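Core protein P7 (Pseudomonas phage phi12, PDB 2Q82) is a structural core protein of the virus particle that probably helps to assemble the viral core and to package its RNA. Local coordinates at residues Q21-G33 with V83-S97. Sequence-based numbering, arbitrary orientation.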
loop_
_atom_site.group_PDB
_atom_site.type_symbol
_atom_site.label_atom_id
_atom_site.label_comp_id
_atom_site.label_asym_id
_atom_site.label_seq_id
_atom_site.Cartn_x
_atom_site.Cartn_y
_atom_site.Cartn_z
ATOM N N GLN A 21 -20.554 -0.559 -0.063
ATOM C CA GLN A 21 -19.300 -1.289 -0.054
ATOM C C GLN A 21 -18.460 -1.118 -1.316
ATOM O O GLN A 21 -17.242 -1.039 -1.235
ATOM C CB GLN A 21 -19.510 -2.760 0.294
ATOM C CG GLN A 21 -20.191 -3.571 -0.774
ATOM C CD GLN A 21 -20.167 -5.051 -0.467
ATOM O OE1 GLN A 21 -19.293 -5.781 -0.936
ATOM N NE2 GLN A 21 -21.130 -5.505 0.324
ATOM N N TYR A 22 -19.104 -1.045 -2.480
ATOM C CA TYR A 22 -18.412 -0.599 -3.687
ATOM C C TYR A 22 -17.683 0.696 -3.385
ATOM O O TYR A 22 -16.497 0.838 -3.655
ATOM C CB TYR A 22 -19.391 -0.333 -4.834
ATOM C CG TYR A 22 -20.229 -1.508 -5.266
ATOM C CD1 TYR A 22 -19.875 -2.804 -4.936
ATOM C CD2 TYR A 22 -21.380 -1.315 -6.012
ATOM C CE1 TYR A 22 -20.646 -3.871 -5.334
ATOM C CE2 TYR A 22 -22.151 -2.369 -6.412
ATOM C CZ TYR A 22 -21.786 -3.646 -6.072
ATOM O OH TYR A 22 -22.565 -4.696 -6.475
ATOM N N GLU A 23 -18.426 1.648 -2.838
ATOM C CA GLU A 23 -17.915 2.998 -2.598
ATOM C C GLU A 23 -16.609 3.104 -1.816
ATOM O O GLU A 23 -15.822 4.024 -2.016
ATOM C CB GLU A 23 -18.920 3.819 -1.826
ATOM C CG GLU A 23 -20.144 4.292 -2.555
ATOM C CD GLU A 23 -21.152 4.846 -1.574
ATOM O OE1 GLU A 23 -20.734 5.153 -0.435
ATOM O OE2 GLU A 23 -22.340 4.978 -1.929
ATOM N N THR A 24 -16.447 2.198 -0.872
ATOM C CA THR A 24 -15.272 2.209 -0.028
ATOM C C THR A 24 -14.294 1.067 -0.274
ATOM O O THR A 24 -13.505 0.717 0.613
ATOM C CB THR A 24 -15.643 2.120 1.443
ATOM O OG1 THR A 24 -16.447 0.953 1.627
ATOM C CG2 THR A 24 -16.426 3.296 1.878
ATOM N N SER A 25 -14.357 0.442 -1.446
ATOM C CA SER A 25 -13.428 -0.635 -1.743
ATOM C C SER A 25 -12.697 -0.377 -3.039
ATOM O O SER A 25 -13.106 0.430 -3.866
ATOM C CB SER A 25 -14.122 -1.978 -1.890
ATOM O OG SER A 25 -15.008 -2.249 -0.830
ATOM N N LEU A 26 -11.615 -1.110 -3.215
ATOM C CA LEU A 26 -10.842 -0.998 -4.423
ATOM C C LEU A 26 -11.145 -2.209 -5.283
ATOM O O LEU A 26 -10.991 -3.336 -4.823
ATOM C CB LEU A 26 -9.357 -0.974 -4.094
ATOM C CG LEU A 26 -8.478 -1.142 -5.331
ATOM C CD1 LEU A 26 -8.581 0.081 -6.206
ATOM C CD2 LEU A 26 -7.052 -1.371 -4.925
HETATM N N MSE A 27 -11.607 -2.010 -6.518
HETATM C CA MSE A 27 -11.826 -3.200 -7.325
HETATM C C MSE A 27 -10.522 -3.569 -7.946
HETATM O O MSE A 27 -9.750 -2.732 -8.402
HETATM C CB MSE A 27 -12.755 -3.062 -8.516
HETATM C CG MSE A 27 -13.823 -2.071 -8.472
HETATM SE SE MSE A 27 -15.299 -2.753 -7.535
HETATM C CE MSE A 27 -14.703 -1.860 -5.981
ATOM N N VAL A 28 -10.368 -4.876 -8.038
ATOM C CA VAL A 28 -9.195 -5.490 -8.558
ATOM C C VAL A 28 -9.529 -6.437 -9.684
ATOM O O VAL A 28 -10.326 -7.355 -9.531
ATOM C CB VAL A 28 -8.519 -6.214 -7.442
ATOM C CG1 VAL A 28 -7.577 -7.219 -7.975
ATOM C CG2 VAL A 28 -7.822 -5.212 -6.573
HETATM N N MSE A 29 -8.869 -6.229 -10.811
HETATM C CA MSE A 29 -9.144 -7.033 -11.983
HETATM C C MSE A 29 -7.950 -7.800 -12.561
HETATM O O MSE A 29 -6.956 -7.197 -12.953
HETATM C CB MSE A 29 -9.738 -6.112 -13.050
HETATM C CG MSE A 29 -9.893 -6.722 -14.412
HETATM SE SE MSE A 29 -10.218 -5.377 -15.803
HETATM C CE MSE A 29 -10.395 -6.647 -17.277
ATOM N N SER A 30 -8.070 -9.129 -12.617
ATOM C CA SER A 30 -7.027 -9.975 -13.183
ATOM C C SER A 30 -7.097 -9.851 -14.693
ATOM O O SER A 30 -8.108 -10.211 -15.305
ATOM C CB SER A 30 -7.225 -11.429 -12.807
ATOM O OG SER A 30 -6.258 -12.235 -13.459
ATOM N N HIS A 31 -6.012 -9.383 -15.298
ATOM C CA HIS A 31 -6.028 -9.164 -16.729
ATOM C C HIS A 31 -4.674 -8.794 -17.331
ATOM O O HIS A 31 -3.966 -7.940 -16.805
ATOM C CB HIS A 31 -7.033 -8.051 -17.005
ATOM C CG HIS A 31 -7.078 -7.595 -18.423
ATOM N ND1 HIS A 31 -7.710 -8.321 -19.422
ATOM C CD2 HIS A 31 -6.610 -6.483 -19.021
ATOM C CE1 HIS A 31 -7.625 -7.667 -20.556
ATOM N NE2 HIS A 31 -6.957 -6.539 -20.348
ATOM N N ASN A 32 -4.333 -9.456 -18.434
ATOM C CA ASN A 32 -3.097 -9.189 -19.168
ATOM C C ASN A 32 -3.528 -8.576 -20.473
ATOM O O ASN A 32 -4.468 -9.063 -21.091
ATOM C CB ASN A 32 -2.350 -10.470 -19.509
ATOM C CG ASN A 32 -1.641 -11.053 -18.333
ATOM O OD1 ASN A 32 -0.896 -10.361 -17.647
ATOM N ND2 ASN A 32 -1.853 -12.334 -18.091
ATOM N N GLY A 33 -2.845 -7.535 -20.922
ATOM C CA GLY A 33 -3.242 -6.935 -22.177
ATOM C C GLY A 33 -3.648 -5.503 -21.967
ATOM O O GLY A 33 -3.463 -4.965 -20.884
ATOM N N VAL A 83 -7.494 -1.319 2.894
ATOM C CA VAL A 83 -8.694 -1.006 2.148
ATOM C C VAL A 83 -9.283 -2.312 1.657
ATOM O O VAL A 83 -8.558 -3.253 1.359
ATOM C CB VAL A 83 -8.387 -0.084 0.964
ATOM C CG1 VAL A 83 -7.419 -0.745 0.028
ATOM C CG2 VAL A 83 -9.656 0.255 0.234
ATOM N N ASN A 84 -10.607 -2.369 1.598
ATOM C CA ASN A 84 -11.281 -3.564 1.149
ATOM C C ASN A 84 -11.013 -3.791 -0.330
ATOM O O ASN A 84 -11.048 -2.874 -1.111
ATOM C CB ASN A 84 -12.782 -3.446 1.336
ATOM C CG ASN A 84 -13.457 -4.782 1.256
ATOM O OD1 ASN A 84 -14.498 -4.938 0.612
ATOM N ND2 ASN A 84 -12.865 -5.767 1.909
ATOM N N ILE A 85 -10.773 -5.052 -0.682
ATOM C CA ILE A 85 -10.502 -5.402 -2.060
ATOM C C ILE A 85 -11.623 -6.262 -2.571
ATOM O O ILE A 85 -12.058 -7.202 -1.932
ATOM C CB ILE A 85 -9.227 -6.213 -2.167
ATOM C CG1 ILE A 85 -8.062 -5.377 -1.670
ATOM C CG2 ILE A 85 -9.014 -6.690 -3.589
ATOM C CD1 ILE A 85 -7.880 -5.468 -0.255
ATOM N N ILE A 86 -12.087 -5.924 -3.771
ATOM C CA ILE A 86 -13.148 -6.674 -4.376
ATOM C C ILE A 86 -12.603 -7.195 -5.688
ATOM O O ILE A 86 -12.206 -6.410 -6.550
ATOM C CB ILE A 86 -14.338 -5.770 -4.669
ATOM C CG1 ILE A 86 -15.041 -5.374 -3.368
ATOM C CG2 ILE A 86 -15.270 -6.468 -5.606
ATOM C CD1 ILE A 86 -16.013 -4.208 -3.503
ATOM N N ARG A 87 -12.596 -8.509 -5.853
ATOM C CA ARG A 87 -12.091 -9.095 -7.079
ATOM C C ARG A 87 -13.184 -9.121 -8.136
ATOM O O ARG A 87 -14.239 -9.713 -7.923
ATOM C CB ARG A 87 -11.622 -10.500 -6.797
ATOM C CG ARG A 87 -11.171 -11.248 -8.001
ATOM C CD ARG A 87 -10.765 -12.618 -7.559
ATOM N NE ARG A 87 -10.514 -13.477 -8.697
ATOM C CZ ARG A 87 -10.405 -14.795 -8.618
ATOM N NH1 ARG A 87 -10.523 -15.410 -7.450
ATOM N NH2 ARG A 87 -10.187 -15.500 -9.715
ATOM N N VAL A 88 -12.937 -8.488 -9.278
ATOM C CA VAL A 88 -13.965 -8.468 -10.302
ATOM C C VAL A 88 -13.709 -9.282 -11.545
ATOM O O VAL A 88 -12.589 -9.397 -12.044
ATOM C CB VAL A 88 -14.314 -7.043 -10.745
ATOM C CG1 VAL A 88 -14.807 -6.252 -9.565
ATOM C CG2 VAL A 88 -13.112 -6.375 -11.385
ATOM N N VAL A 89 -14.800 -9.835 -12.044
ATOM C CA VAL A 89 -14.774 -10.636 -13.237
ATOM C C VAL A 89 -15.894 -10.224 -14.172
ATOM O O VAL A 89 -16.703 -9.363 -13.860
ATOM C CB VAL A 89 -14.923 -12.122 -12.916
ATOM C CG1 VAL A 89 -13.691 -12.604 -12.173
ATOM C CG2 VAL A 89 -16.185 -12.364 -12.095
ATOM N N ASP A 90 -15.919 -10.879 -15.320
ATOM C CA ASP A 90 -16.911 -10.646 -16.342
ATOM C C ASP A 90 -16.809 -9.269 -16.938
ATOM O O ASP A 90 -17.804 -8.713 -17.382
ATOM C CB ASP A 90 -18.324 -10.850 -15.800
ATOM C CG ASP A 90 -18.593 -12.285 -15.413
ATOM O OD1 ASP A 90 -17.960 -13.192 -15.996
ATOM O OD2 ASP A 90 -19.453 -12.506 -14.539
ATOM N N VAL A 91 -15.607 -8.695 -16.926
ATOM C CA VAL A 91 -15.426 -7.390 -17.536
ATOM C C VAL A 91 -15.305 -7.731 -19.016
ATOM O O VAL A 91 -14.527 -8.595 -19.401
ATOM C CB VAL A 91 -14.162 -6.703 -17.050
ATOM C CG1 VAL A 91 -13.953 -5.430 -17.837
ATOM C CG2 VAL A 91 -14.284 -6.388 -15.554
ATOM N N PRO A 92 -16.061 -7.038 -19.872
ATOM C CA PRO A 92 -15.957 -7.353 -21.297
ATOM C C PRO A 92 -14.561 -7.219 -21.824
ATOM O O PRO A 92 -13.948 -6.183 -21.651
ATOM C CB PRO A 92 -16.925 -6.371 -21.951
ATOM C CG PRO A 92 -17.789 -5.936 -20.904
ATOM C CD PRO A 92 -17.057 -5.988 -19.618
ATOM N N GLY A 93 -14.054 -8.281 -22.453
ATOM C CA GLY A 93 -12.713 -8.242 -23.012
ATOM C C GLY A 93 -11.644 -8.699 -22.041
ATOM O O GLY A 93 -10.471 -8.759 -22.389
ATOM N N GLN A 94 -12.042 -9.030 -20.820
ATOM C CA GLN A 94 -11.087 -9.471 -19.814
ATOM C C GLN A 94 -10.322 -10.737 -20.216
ATOM O O GLN A 94 -10.916 -11.705 -20.677
ATOM C CB GLN A 94 -11.815 -9.691 -18.491
ATOM C CG GLN A 94 -10.927 -10.088 -17.329
ATOM C CD GLN A 94 -11.681 -10.059 -16.010
ATOM O OE1 GLN A 94 -12.899 -9.873 -15.987
ATOM N NE2 GLN A 94 -10.966 -10.241 -14.910
ATOM N N GLN A 95 -8.999 -10.706 -20.046
ATOM C CA GLN A 95 -8.117 -11.843 -20.344
ATOM C C GLN A 95 -7.326 -12.099 -19.082
ATOM O O GLN A 95 -6.195 -11.637 -18.937
ATOM C CB GLN A 95 -7.123 -11.522 -21.437
ATOM C CG GLN A 95 -7.754 -10.987 -22.662
ATOM C CD GLN A 95 -6.766 -10.869 -23.781
ATOM O OE1 GLN A 95 -5.875 -10.016 -23.759
ATOM N NE2 GLN A 95 -6.900 -11.741 -24.771
ATOM N N PRO A 96 -7.917 -12.848 -18.155
ATOM C CA PRO A 96 -7.316 -13.192 -16.873
ATOM C C PRO A 96 -5.934 -13.788 -16.876
ATOM O O PRO A 96 -5.582 -14.628 -17.712
ATOM C CB PRO A 96 -8.303 -14.175 -16.266
ATOM C CG PRO A 96 -9.580 -13.828 -16.885
ATOM C CD PRO A 96 -9.233 -13.483 -18.301
ATOM N N SER A 97 -5.175 -13.362 -15.877
ATOM C CA SER A 97 -3.840 -13.865 -15.650
ATOM C C SER A 97 -4.033 -15.022 -14.697
ATOM O O SER A 97 -4.594 -14.858 -13.615
ATOM C CB SER A 97 -2.963 -12.820 -14.981
ATOM O OG SER A 97 -1.938 -13.453 -14.234
HETATM O O HOH W 1 -12.307 -0.417 2.810
HETATM O O HOH W 2 -10.165 -10.664 -11.656
HETATM O O HOH W 3 -3.878 -14.189 -19.937
#
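Ile86 is gripped through both its backbone polar atoms by strand 25-30, which runs parallel to its own strand 84-89: its N donates to Leu26 O, and its O accepts Val28 N (2.8 Å). Leu26 N to Asn84 O and Val88 N to Val28 O complete the regular parallel pattern. The packing is tight on the face of Met27, Ile86 and Val88. The unbranched selenomethionine Met27 bends at chi2 (-82°), bringing its CE alongside Ile86 CD1 (3.7 Å), while Ile86 CD1 presses on Ser25 CB at 3.3 Å, closer than usual for carbons. Beta-branched valine and isoleucine suit the extended backbone, and Val28 CG2 meets Ile85 CG2 on the other face.

Where the strands diverge, water bridges Ser30 N and Val88 O, and polar side chains take over. Gln94, reaching out with CG anti to its backbone N (chi1 -177°), sends NE2 to Ser30 O and receives Val91 N on OE1, while its aliphatic part packs on Met29 CE. His31 accepts Gln95 N on ND1 in the ring plane (2.8 Å), and its NE2 bonds Asp34 O, so both nitrogens hold the ring. Ser30 OG takes Ser97 N and also bonds Asp101. The looser, solvent-facing end is at exposed Thr24 and Asn84, where a water accepts from Asn84 N and donates to Thr24 O. In the five-stranded parallel sheet, order 2-3-1-4-5, strand 25-30 is the middle strand and 84-89 lies beside it, with loops gathered beyond their C-terminal ends, an arrangement characteristic of open alpha/beta folds.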